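Local coordinates for pyoverdine biosynthesis protein PvcB (Pseudomonas aeruginosa, PDB 4YLM) that acts as an iron- and 2-oxoglutarate-dependent oxygenase of an isonitrile pathway, probably oxidising tyrosine isonitrile during paerucumarin biosynthesis, at residues 79-84 / 278-283; 145-150 / 190-195; 158-163 / 225-230. All blocks are in the same frame, centred on the assembly; numbering follows the deposited sequence.

Contact 1: residues 79-84 / 278-283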
loop_
_atom_site.group_PDB
_atom_site.type_symbol
_atom_site.label_atom_id
_atom_site.label_comp_id
_atom_site.label_asym_id
_atom_site.label_seq_id
_atom_site.Cartn_x
_atom_site.Cartn_y
_atom_site.Cartn_z
ATOM N N PHE A 79 -5.611 12.026 -5.337
ATOM C CA PHE A 79 -5.511 10.640 -5.798
ATOM C C PHE A 79 -4.249 10.363 -6.629
ATOM O O PHE A 79 -3.570 9.336 -6.454
ATOM C CB PHE A 79 -6.763 10.306 -6.615
ATOM C CG PHE A 79 -6.808 8.891 -7.111
ATOM C CD1 PHE A 79 -7.492 7.915 -6.397
ATOM C CD2 PHE A 79 -6.178 8.541 -8.292
ATOM C CE1 PHE A 79 -7.536 6.598 -6.867
ATOM C CE2 PHE A 79 -6.220 7.233 -8.770
ATOM C CZ PHE A 79 -6.896 6.263 -8.052
ATOM N N GLY A 80 -3.942 11.262 -7.557
ATOM C CA GLY A 80 -2.760 11.109 -8.396
ATOM C C GLY A 80 -2.537 12.359 -9.226
ATOM O O GLY A 80 -3.067 13.407 -8.892
ATOM N N GLU A 81 -1.754 12.260 -10.293
ATOM C CA GLU A 81 -1.563 13.404 -11.190
ATOM C C GLU A 81 -2.678 13.466 -12.235
ATOM O O GLU A 81 -2.724 12.648 -13.151
ATOM C CB GLU A 81 -0.205 13.317 -11.894
ATOM C CG GLU A 81 0.158 14.574 -12.688
ATOM C CD GLU A 81 1.346 14.363 -13.631
ATOM O OE1 GLU A 81 1.623 15.272 -14.440
ATOM O OE2 GLU A 81 1.998 13.290 -13.573
ATOM N N VAL A 82 -3.584 14.428 -12.097
ATOM C CA VAL A 82 -4.713 14.509 -13.021
ATOM C C VAL A 82 -4.208 14.859 -14.411
ATOM O O VAL A 82 -3.339 15.710 -14.560
ATOM C CB VAL A 82 -5.757 15.548 -12.559
ATOM C CG1 VAL A 82 -6.760 15.855 -13.676
ATOM C CG2 VAL A 82 -6.480 15.060 -11.302
ATOM N N MET A 83 -4.715 14.171 -15.427
ATOM C CA MET A 83 -4.442 14.569 -16.793
ATOM C C MET A 83 -5.478 15.623 -17.205
ATOM O O MET A 83 -6.664 15.312 -17.386
ATOM C CB MET A 83 -4.476 13.373 -17.741
ATOM C CG MET A 83 -4.078 13.723 -19.168
ATOM S SD MET A 83 -4.046 12.314 -20.306
ATOM C CE MET A 83 -5.727 12.313 -20.872
ATOM N N LEU A 84 -5.026 16.868 -17.328
ATOM C CA LEU A 84 -5.921 17.992 -17.573
ATOM C C LEU A 84 -6.241 18.171 -19.050
ATOM O O LEU A 84 -5.379 18.017 -19.918
ATOM C CB LEU A 84 -5.335 19.284 -17.000
ATOM C CG LEU A 84 -5.337 19.407 -15.474
ATOM C CD1 LEU A 84 -4.529 20.629 -15.038
ATOM C CD2 LEU A 84 -6.761 19.468 -14.921
ATOM N N HIS A 278 -9.313 11.723 -15.887
ATOM C CA HIS A 278 -8.184 10.888 -16.267
ATOM C C HIS A 278 -7.039 11.084 -15.273
ATOM O O HIS A 278 -6.798 12.204 -14.829
ATOM C CB HIS A 278 -7.694 11.272 -17.663
ATOM C CG HIS A 278 -8.489 10.670 -18.780
ATOM N ND1 HIS A 278 -8.796 11.367 -19.928
ATOM C CD2 HIS A 278 -8.997 9.425 -18.948
ATOM C CE1 HIS A 278 -9.472 10.581 -20.752
ATOM N NE2 HIS A 278 -9.612 9.400 -20.178
ATOM N N ILE A 279 -6.335 10.005 -14.936
ATOM C CA ILE A 279 -5.170 10.088 -14.049
ATOM C C ILE A 279 -3.962 9.599 -14.818
ATOM O O ILE A 279 -3.999 8.520 -15.404
ATOM C CB ILE A 279 -5.337 9.212 -12.793
ATOM C CG1 ILE A 279 -6.691 9.480 -12.124
ATOM C CG2 ILE A 279 -4.135 9.387 -11.828
ATOM C CD1 ILE A 279 -6.833 10.861 -11.536
ATOM N N HIS A 280 -2.893 10.387 -14.817
ATOM C CA HIS A 280 -1.669 10.021 -15.516
ATOM C C HIS A 280 -1.056 8.772 -14.898
ATOM O O HIS A 280 -1.263 8.488 -13.720
ATOM C CB HIS A 280 -0.642 11.151 -15.404
ATOM C CG HIS A 280 -0.798 12.221 -16.441
ATOM N ND1 HIS A 280 -0.657 11.976 -17.791
ATOM C CD2 HIS A 280 -1.070 13.544 -16.324
ATOM C CE1 HIS A 280 -0.833 13.102 -18.460
ATOM N NE2 HIS A 280 -1.078 14.069 -17.592
ATOM N N ALA A 281 -0.308 8.039 -15.708
ATOM C CA ALA A 281 0.607 7.016 -15.210
ATOM C C ALA A 281 1.721 7.675 -14.386
ATOM O O ALA A 281 1.843 8.903 -14.365
ATOM C CB ALA A 281 1.198 6.222 -16.394
ATOM N N GLU A 282 2.524 6.860 -13.702
ATOM C CA GLU A 282 3.558 7.359 -12.796
ATOM C C GLU A 282 4.919 6.859 -13.247
ATOM O O GLU A 282 5.290 5.728 -12.946
ATOM C CB GLU A 282 3.325 6.865 -11.367
ATOM C CG GLU A 282 2.094 7.398 -10.674
ATOM C CD GLU A 282 1.900 6.760 -9.310
ATOM O OE1 GLU A 282 2.156 7.437 -8.294
ATOM O OE2 GLU A 282 1.505 5.577 -9.250
ATOM N N PRO A 283 5.667 7.700 -13.971
ATOM C CA PRO A 283 5.226 9.056 -14.288
ATOM C C PRO A 283 4.436 9.066 -15.592
ATOM O O PRO A 283 4.201 8.008 -16.188
ATOM C CB PRO A 283 6.551 9.799 -14.461
ATOM C CG PRO A 283 7.447 8.757 -15.102
ATOM C CD PRO A 283 7.013 7.418 -14.507
HETATM O O HOH W 1 2.009 10.894 -12.573
HETATM O O HOH W 2 -0.432 9.939 -11.331
HETATM O O HOH W 3 -9.216 14.456 -16.723
HETATM O O HOH W 4 -2.021 17.236 -17.404
#
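A chi1 of -175° in Met83 turns CG away from its own backbone N and brings CB and CG across the His280 imidazole, while the bend at chi3 (88°) swings CE round to His278. The setting is a short antiparallel pairing along strand 272-286, part of the double-stranded beta-helix (cupin-type jelly roll) of TfdA-family oxygenases. Two backbone bonds hold it: His280 N gives to Glu81 O at 2.8 Å and Met83 N to His278 O at 2.9 Å, with Val82 and Ile279 between them as a non-hydrogen-bonded pair.

Met83 CB sits over one face of the His280 ring in a CH-pi contact, 3.6 Å from the centroid and close to the ring normal. The Met83 side chain lies alongside that of His278, pointing the same way, and Met83 CE comes to 3.3 Å from His278 ND1. That imidazole reaches further: its NE2 hydrogen-bonds Asp114, one of the iron ligands, and its ND1 is hydrogen-bonded to Trp85 NE1. This is consistent with a second-shell position for His278 at the metal site, with Met83 packed against it.

Ile279 turns away from 79-84 at its CB, yet its CG1 comes to 4.0 Å from Phe79 CD2, the two side chains crossing at about a right angle. The extended Glu81 chain passes His280, Glu81 CD 3.7 Å from His280 CD2, with carboxylate and ring planes 44° apart. One water donates to both Glu81 OE2 and Ala281 O; a second accepts from Glu81 N and donates to His280 O, its oxygen 2.9 Å from that carbonyl O.

Contact 2: residues 145-150 / 190-195; sequences STPAAL and REFPIL
Thr146 and Leu195 form the tight end of this contact. With chi1 at 64°, Thr146 OG1 sits in the crowded position between backbone N and carbonyl carbon and accepts a nearly straight bond (171°) from Leu195 N at 3.0 Å. Thr146 CB lies 3.6 Å from Leu195 CB as the two side chains slide past each other in opposite directions. Leu195 then runs on under helix 146-152: its CD1 lies 4.0 Å from Ala149 CB, and its CD2 meets Leu150 CD2 at 3.7 Å. Leu195 and Ala149 also pack on helix 224-235. Strand 193-195 passes the start of helix 146-152 nearly crosswise, the short axes 6.9 Å apart at their closest.

Towards Phe192 the packing thins. Pro147 CG approaches Phe192 CE1 obliquely at 4.1 Å, and the exposed Pro193 offers CB to Leu150 CD1 at 3.8 Å. On this looser side Phe192 and Pro193 also pack on His39 of the second subunit, and Glu191 forms a salt bridge with Arg74 of that subunit.

Ser145 is the N-cap, its OG accepting from Ala148 N. The Thr146 side chain is about 9 Å from that of the iron ligand His261, near the site but not in it. Its OG1 is gripped twice, by Leu195 N and by Thr258 O. A single buried hydroxyl can therefore join helix, strand and the loop before strand 259-263, its proton probably going to Thr258 O because its other bond is an accepted one.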
loop_
_atom_site.group_PDB
_atom_site.type_symbol
_atom_site.label_atom_id
_atom_site.label_comp_id
_atom_site.label_asym_id
_atom_site.label_seq_id
_atom_site.Cartn_x
_atom_site.Cartn_y
_atom_site.Cartn_z
ATOM N N SER A 145 -11.307 -7.228 -20.176
ATOM C CA SER A 145 -9.941 -7.479 -19.715
ATOM C C SER A 145 -9.137 -8.126 -20.830
ATOM O O SER A 145 -9.462 -9.227 -21.271
ATOM C CB SER A 145 -9.967 -8.410 -18.504
ATOM O OG SER A 145 -8.711 -9.044 -18.346
ATOM N N THR A 146 -8.102 -7.456 -21.315
ATOM C CA THR A 146 -7.382 -8.018 -22.444
ATOM C C THR A 146 -6.560 -9.251 -22.060
ATOM O O THR A 146 -6.395 -10.151 -22.877
ATOM C CB THR A 146 -6.565 -6.971 -23.248
ATOM O OG1 THR A 146 -5.529 -6.408 -22.437
ATOM C CG2 THR A 146 -7.485 -5.845 -23.754
ATOM N N PRO A 147 -6.047 -9.307 -20.816
ATOM C CA PRO A 147 -5.380 -10.561 -20.420
ATOM C C PRO A 147 -6.344 -11.746 -20.377
ATOM O O PRO A 147 -5.944 -12.853 -20.744
ATOM C CB PRO A 147 -4.827 -10.253 -19.017
ATOM C CG PRO A 147 -4.615 -8.722 -19.039
ATOM C CD PRO A 147 -5.821 -8.217 -19.846
ATOM N N ALA A 148 -7.585 -11.533 -19.940
ATOM C CA ALA A 148 -8.568 -12.613 -19.970
ATOM C C ALA A 148 -8.810 -13.087 -21.410
ATOM O O ALA A 148 -8.838 -14.290 -21.682
ATOM C CB ALA A 148 -9.866 -12.184 -19.334
ATOM N N ALA A 149 -8.985 -12.138 -22.329
ATOM C CA ALA A 149 -9.181 -12.476 -23.741
ATOM C C ALA A 149 -8.003 -13.303 -24.263
ATOM O O ALA A 149 -8.193 -14.271 -25.011
ATOM C CB ALA A 149 -9.371 -11.207 -24.582
ATOM N N LEU A 150 -6.789 -12.937 -23.852
ATOM C CA LEU A 150 -5.598 -13.680 -24.263
ATOM C C LEU A 150 -5.605 -15.128 -23.775
ATOM O O LEU A 150 -5.042 -16.003 -24.434
ATOM C CB LEU A 150 -4.309 -12.973 -23.834
ATOM C CG LEU A 150 -3.803 -11.850 -24.746
ATOM C CD1 LEU A 150 -2.832 -10.898 -24.008
ATOM C CD2 LEU A 150 -3.149 -12.435 -26.009
ATOM N N ARG A 190 4.366 -2.426 -16.703
ATOM C CA ARG A 190 4.436 -3.621 -15.871
ATOM C C ARG A 190 4.664 -4.902 -16.663
ATOM O O ARG A 190 4.661 -5.996 -16.097
ATOM C CB ARG A 190 3.176 -3.719 -15.006
ATOM C CG ARG A 190 3.067 -2.590 -13.972
ATOM C CD ARG A 190 1.871 -2.828 -13.062
ATOM N NE ARG A 190 0.594 -2.510 -13.700
ATOM C CZ ARG A 190 -0.530 -3.182 -13.489
ATOM N NH1 ARG A 190 -0.524 -4.248 -12.698
ATOM N NH2 ARG A 190 -1.667 -2.797 -14.066
ATOM N N GLU A 191 4.845 -4.750 -17.975
ATOM C CA GLU A 191 5.373 -5.810 -18.844
ATOM C C GLU A 191 4.447 -6.946 -19.267
ATOM O O GLU A 191 4.705 -7.587 -20.287
ATOM C CB GLU A 191 6.673 -6.402 -18.277
ATOM C CG GLU A 191 7.859 -5.477 -18.405
ATOM C CD GLU A 191 8.243 -5.257 -19.862
ATOM O OE1 GLU A 191 8.505 -6.256 -20.576
ATOM O OE2 GLU A 191 8.259 -4.087 -20.294
ATOM N N PHE A 192 3.382 -7.215 -18.519
ATOM C CA PHE A 192 2.577 -8.400 -18.838
ATOM C C PHE A 192 1.834 -8.242 -20.162
ATOM O O PHE A 192 1.570 -7.124 -20.592
ATOM C CB PHE A 192 1.619 -8.758 -17.699
ATOM C CG PHE A 192 0.650 -7.656 -17.336
ATOM C CD1 PHE A 192 -0.581 -7.567 -17.961
ATOM C CD2 PHE A 192 0.971 -6.727 -16.351
ATOM C CE1 PHE A 192 -1.490 -6.555 -17.616
ATOM C CE2 PHE A 192 0.086 -5.718 -16.001
ATOM C CZ PHE A 192 -1.153 -5.633 -16.630
ATOM N N PRO A 193 1.511 -9.368 -20.822
ATOM C CA PRO A 193 0.818 -9.306 -22.118
ATOM C C PRO A 193 -0.573 -8.690 -22.048
ATOM O O PRO A 193 -1.385 -9.035 -21.181
ATOM C CB PRO A 193 0.725 -10.785 -22.541
ATOM C CG PRO A 193 1.885 -11.439 -21.857
ATOM C CD PRO A 193 1.977 -10.735 -20.513
ATOM N N ILE A 194 -0.834 -7.760 -22.960
ATOM C CA ILE A 194 -2.149 -7.146 -23.084
ATOM C C ILE A 194 -2.519 -7.087 -24.568
ATOM O O ILE A 194 -1.703 -7.417 -25.427
ATOM C CB ILE A 194 -2.144 -5.700 -22.552
ATOM C CG1 ILE A 194 -1.070 -4.880 -23.283
ATOM C CG2 ILE A 194 -1.941 -5.665 -20.998
ATOM C CD1 ILE A 194 -1.194 -3.344 -23.058
ATOM N N LEU A 195 -3.740 -6.655 -24.860
ATOM C CA LEU A 195 -4.125 -6.332 -26.226
ATOM C C LEU A 195 -4.342 -4.826 -26.341
ATOM O O LEU A 195 -4.853 -4.188 -25.411
ATOM C CB LEU A 195 -5.408 -7.066 -26.615
ATOM C CG LEU A 195 -5.427 -8.596 -26.510
ATOM C CD1 LEU A 195 -6.814 -9.124 -26.813
ATOM C CD2 LEU A 195 -4.398 -9.218 -27.463
#

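Contact 3: residues 158-163 / 225-230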
loop_
_atom_site.group_PDB
_atom_site.type_symbol
_atom_site.label_atom_id
_atom_site.label_comp_id
_atom_site.label_asym_id
_atom_site.label_seq_id
_atom_site.Cartn_x
_atom_site.Cartn_y
_atom_site.Cartn_z
ATOM N N LEU A 158 -4.301 -17.092 -31.583
ATOM C CA LEU A 158 -3.185 -16.399 -30.954
ATOM C C LEU A 158 -2.055 -16.094 -31.949
ATOM O O LEU A 158 -1.511 -14.981 -31.967
ATOM C CB LEU A 158 -2.668 -17.237 -29.780
ATOM C CG LEU A 158 -1.672 -16.622 -28.801
ATOM C CD1 LEU A 158 -2.233 -15.324 -28.187
ATOM C CD2 LEU A 158 -1.330 -17.639 -27.719
ATOM N N GLU A 159 -1.699 -17.088 -32.766
ATOM C CA GLU A 159 -0.689 -16.907 -33.813
ATOM C C GLU A 159 -1.058 -15.762 -34.761
ATOM O O GLU A 159 -0.216 -14.939 -35.123
ATOM C CB GLU A 159 -0.501 -18.206 -34.612
ATOM N N LEU A 160 -2.318 -15.710 -35.165
ATOM C CA LEU A 160 -2.799 -14.605 -35.992
ATOM C C LEU A 160 -2.661 -13.245 -35.272
ATOM O O LEU A 160 -2.123 -12.287 -35.834
ATOM C CB LEU A 160 -4.253 -14.850 -36.416
ATOM C CG LEU A 160 -4.851 -13.936 -37.492
ATOM C CD1 LEU A 160 -4.105 -14.086 -38.811
ATOM C CD2 LEU A 160 -6.337 -14.225 -37.675
ATOM N N TRP A 161 -3.137 -13.165 -34.031
ATOM C CA TRP A 161 -3.071 -11.904 -33.283
ATOM C C TRP A 161 -1.650 -11.380 -33.205
ATOM O O TRP A 161 -1.404 -10.176 -33.342
ATOM C CB TRP A 161 -3.598 -12.078 -31.859
ATOM C CG TRP A 161 -5.035 -12.435 -31.769
ATOM C CD1 TRP A 161 -5.894 -12.647 -32.803
ATOM C CD2 TRP A 161 -5.793 -12.624 -30.566
ATOM N NE1 TRP A 161 -7.141 -12.963 -32.321
ATOM C CE2 TRP A 161 -7.102 -12.960 -30.950
ATOM C CE3 TRP A 161 -5.488 -12.539 -29.200
ATOM C CZ2 TRP A 161 -8.105 -13.212 -30.023
ATOM C CZ3 TRP A 161 -6.484 -12.801 -28.284
ATOM C CH2 TRP A 161 -7.778 -13.126 -28.696
ATOM N N ARG A 162 -0.711 -12.292 -32.977
ATOM C CA ARG A 162 0.685 -11.919 -32.767
ATOM C C ARG A 162 1.369 -11.298 -33.978
ATOM O O ARG A 162 2.373 -10.607 -33.834
ATOM C CB ARG A 162 1.498 -13.115 -32.267
ATOM C CG ARG A 162 1.215 -13.475 -30.815
ATOM C CD ARG A 162 1.917 -14.756 -30.427
ATOM N NE ARG A 162 1.814 -15.033 -28.997
ATOM C CZ ARG A 162 1.921 -16.248 -28.468
ATOM N NH1 ARG A 162 2.118 -17.299 -29.255
ATOM N NH2 ARG A 162 1.824 -16.416 -27.156
ATOM N N ARG A 163 0.853 -11.542 -35.176
ATOM C CA ARG A 163 1.471 -10.902 -36.335
ATOM C C ARG A 163 0.719 -9.659 -36.815
ATOM O O ARG A 163 1.215 -8.911 -37.659
ATOM C CB ARG A 163 1.773 -11.901 -37.465
ATOM C CG ARG A 163 0.672 -12.896 -37.800
ATOM C CD ARG A 163 1.218 -13.998 -38.726
ATOM N NE ARG A 163 0.164 -14.680 -39.478
ATOM C CZ ARG A 163 -0.156 -14.409 -40.743
ATOM N NH1 ARG A 163 0.500 -13.470 -41.415
ATOM N NH2 ARG A 163 -1.133 -15.080 -41.342
ATOM N N GLY A 225 -11.057 -10.707 -41.778
ATOM C CA GLY A 225 -12.319 -11.179 -41.241
ATOM C C GLY A 225 -12.140 -12.077 -40.030
ATOM O O GLY A 225 -12.919 -12.013 -39.080
ATOM N N GLU A 226 -11.105 -12.910 -40.054
ATOM C CA GLU A 226 -10.883 -13.861 -38.976
ATOM C C GLU A 226 -10.224 -13.211 -37.757
ATOM O O GLU A 226 -10.456 -13.625 -36.622
ATOM C CB GLU A 226 -10.049 -15.048 -39.454
ATOM C CG GLU A 226 -9.870 -16.129 -38.387
ATOM C CD GLU A 226 -11.184 -16.501 -37.700
ATOM O OE1 GLU A 226 -12.236 -16.540 -38.381
ATOM O OE2 GLU A 226 -11.166 -16.749 -36.472
ATOM N N LEU A 227 -9.387 -12.209 -38.002
ATOM C CA LEU A 227 -8.785 -11.451 -36.922
ATOM C C LEU A 227 -9.904 -10.831 -36.101
ATOM O O LEU A 227 -9.977 -11.021 -34.882
ATOM C CB LEU A 227 -7.866 -10.360 -37.478
ATOM C CG LEU A 227 -7.241 -9.409 -36.449
ATOM C CD1 LEU A 227 -6.305 -10.173 -35.513
ATOM C CD2 LEU A 227 -6.508 -8.260 -37.133
ATOM N N LEU A 228 -10.792 -10.110 -36.784
ATOM C CA LEU A 228 -11.877 -9.405 -36.113
ATOM C C LEU A 228 -12.820 -10.343 -35.375
ATOM O O LEU A 228 -13.250 -10.046 -34.261
ATOM C CB LEU A 228 -12.671 -8.542 -37.095
ATOM C CG LEU A 228 -11.914 -7.411 -37.791
ATOM C CD1 LEU A 228 -12.899 -6.516 -38.548
ATOM C CD2 LEU A 228 -11.104 -6.595 -36.787
ATOM N N ALA A 229 -13.151 -11.467 -36.002
ATOM C CA ALA A 229 -14.089 -12.409 -35.411
ATOM C C ALA A 229 -13.526 -13.017 -34.125
ATOM O O ALA A 229 -14.247 -13.192 -33.150
ATOM C CB ALA A 229 -14.434 -13.513 -36.402
ATOM N N SER A 230 -12.247 -13.360 -34.159
ATOM C CA SER A 230 -11.604 -14.052 -33.058
ATOM C C SER A 230 -11.349 -13.083 -31.907
ATOM O O SER A 230 -11.551 -13.428 -30.756
ATOM C CB SER A 230 -10.295 -14.687 -33.518
ATOM O OG SER A 230 -9.385 -13.699 -33.966
#
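Leu160 makes the first touch of helix 155-163 on helix 224-235. A single methyl does the work: CD2 reaches over the backbone of the other helix, 3.7 Å from Leu227 N, and also borders the side chain of Glu226, whose CG lies 4.1 Å away. Leu160 also packs on Ile219 and Gln223, in the loop leading into helix 224-235.

Trp161, the next residue, carries the specific bond. Its chi1 of -64° puts the indole beside its own backbone N and sends the ring edge towards the other helix. There NE1 donates to Ser230 OG at 2.9 Å, almost straight (174°), with the oxygen close to the indole plane. The same edge continues past Ser230: Trp161 CZ2 lies 3.5 Å from Ser230 O, also near the ring plane. On the pyrrole side Trp161 CD1 meets Leu227 CD1 at 3.7 Å, the two side chains crossing at a slant.

Ser230 OG lies close to the carbonyls of Glu226 and Leu227, one turn back in its own helix, so the hydroxyl that receives the indole N-H is held against its own helical backbone. This settles a buried indole N-H without a charged partner. The ring also packs on Leu231 and Cys234 of helix 224-235 and on Leu150 of helix 146-152, among others.

At the end of the segment Arg163 does not touch 225-230, but its NH2 makes a weak hydrogen bond to Gln223 OE1, just before helix 224-235. The short axes cross at -110° and come no nearer than 10.1 Å, a distance bridged by the large side chains of Leu160 and Trp161. Such crossed helices beside the barrel are consistent with the helical insert that TfdA-family enzymes carry between strands of the jelly roll.

Contact 1 belongs to the jelly-roll sheet and lies next to the iron site. Contact 2 joins the helical flank to strand 193-195 and borders the second subunit, whereas contact 3 packs helix on helix and no other chain touches it; about 22 Å from the chain centre, it is the most peripheral, though most of its touching residues are buried. Contacts 2 and 3 adjoin: Leu150 CD2 lies 3.7 Å from Leu158 CD1, and Trp161 packs on Leu195. Contact 1 stays apart, its nearest atoms about 9 Å from contact 2. It combines backbone bonds and bridging waters with Met83 packed on two histidines, whereas contacts 2 and 3 each rely on one side-chain hydroxyl set among apolar groups.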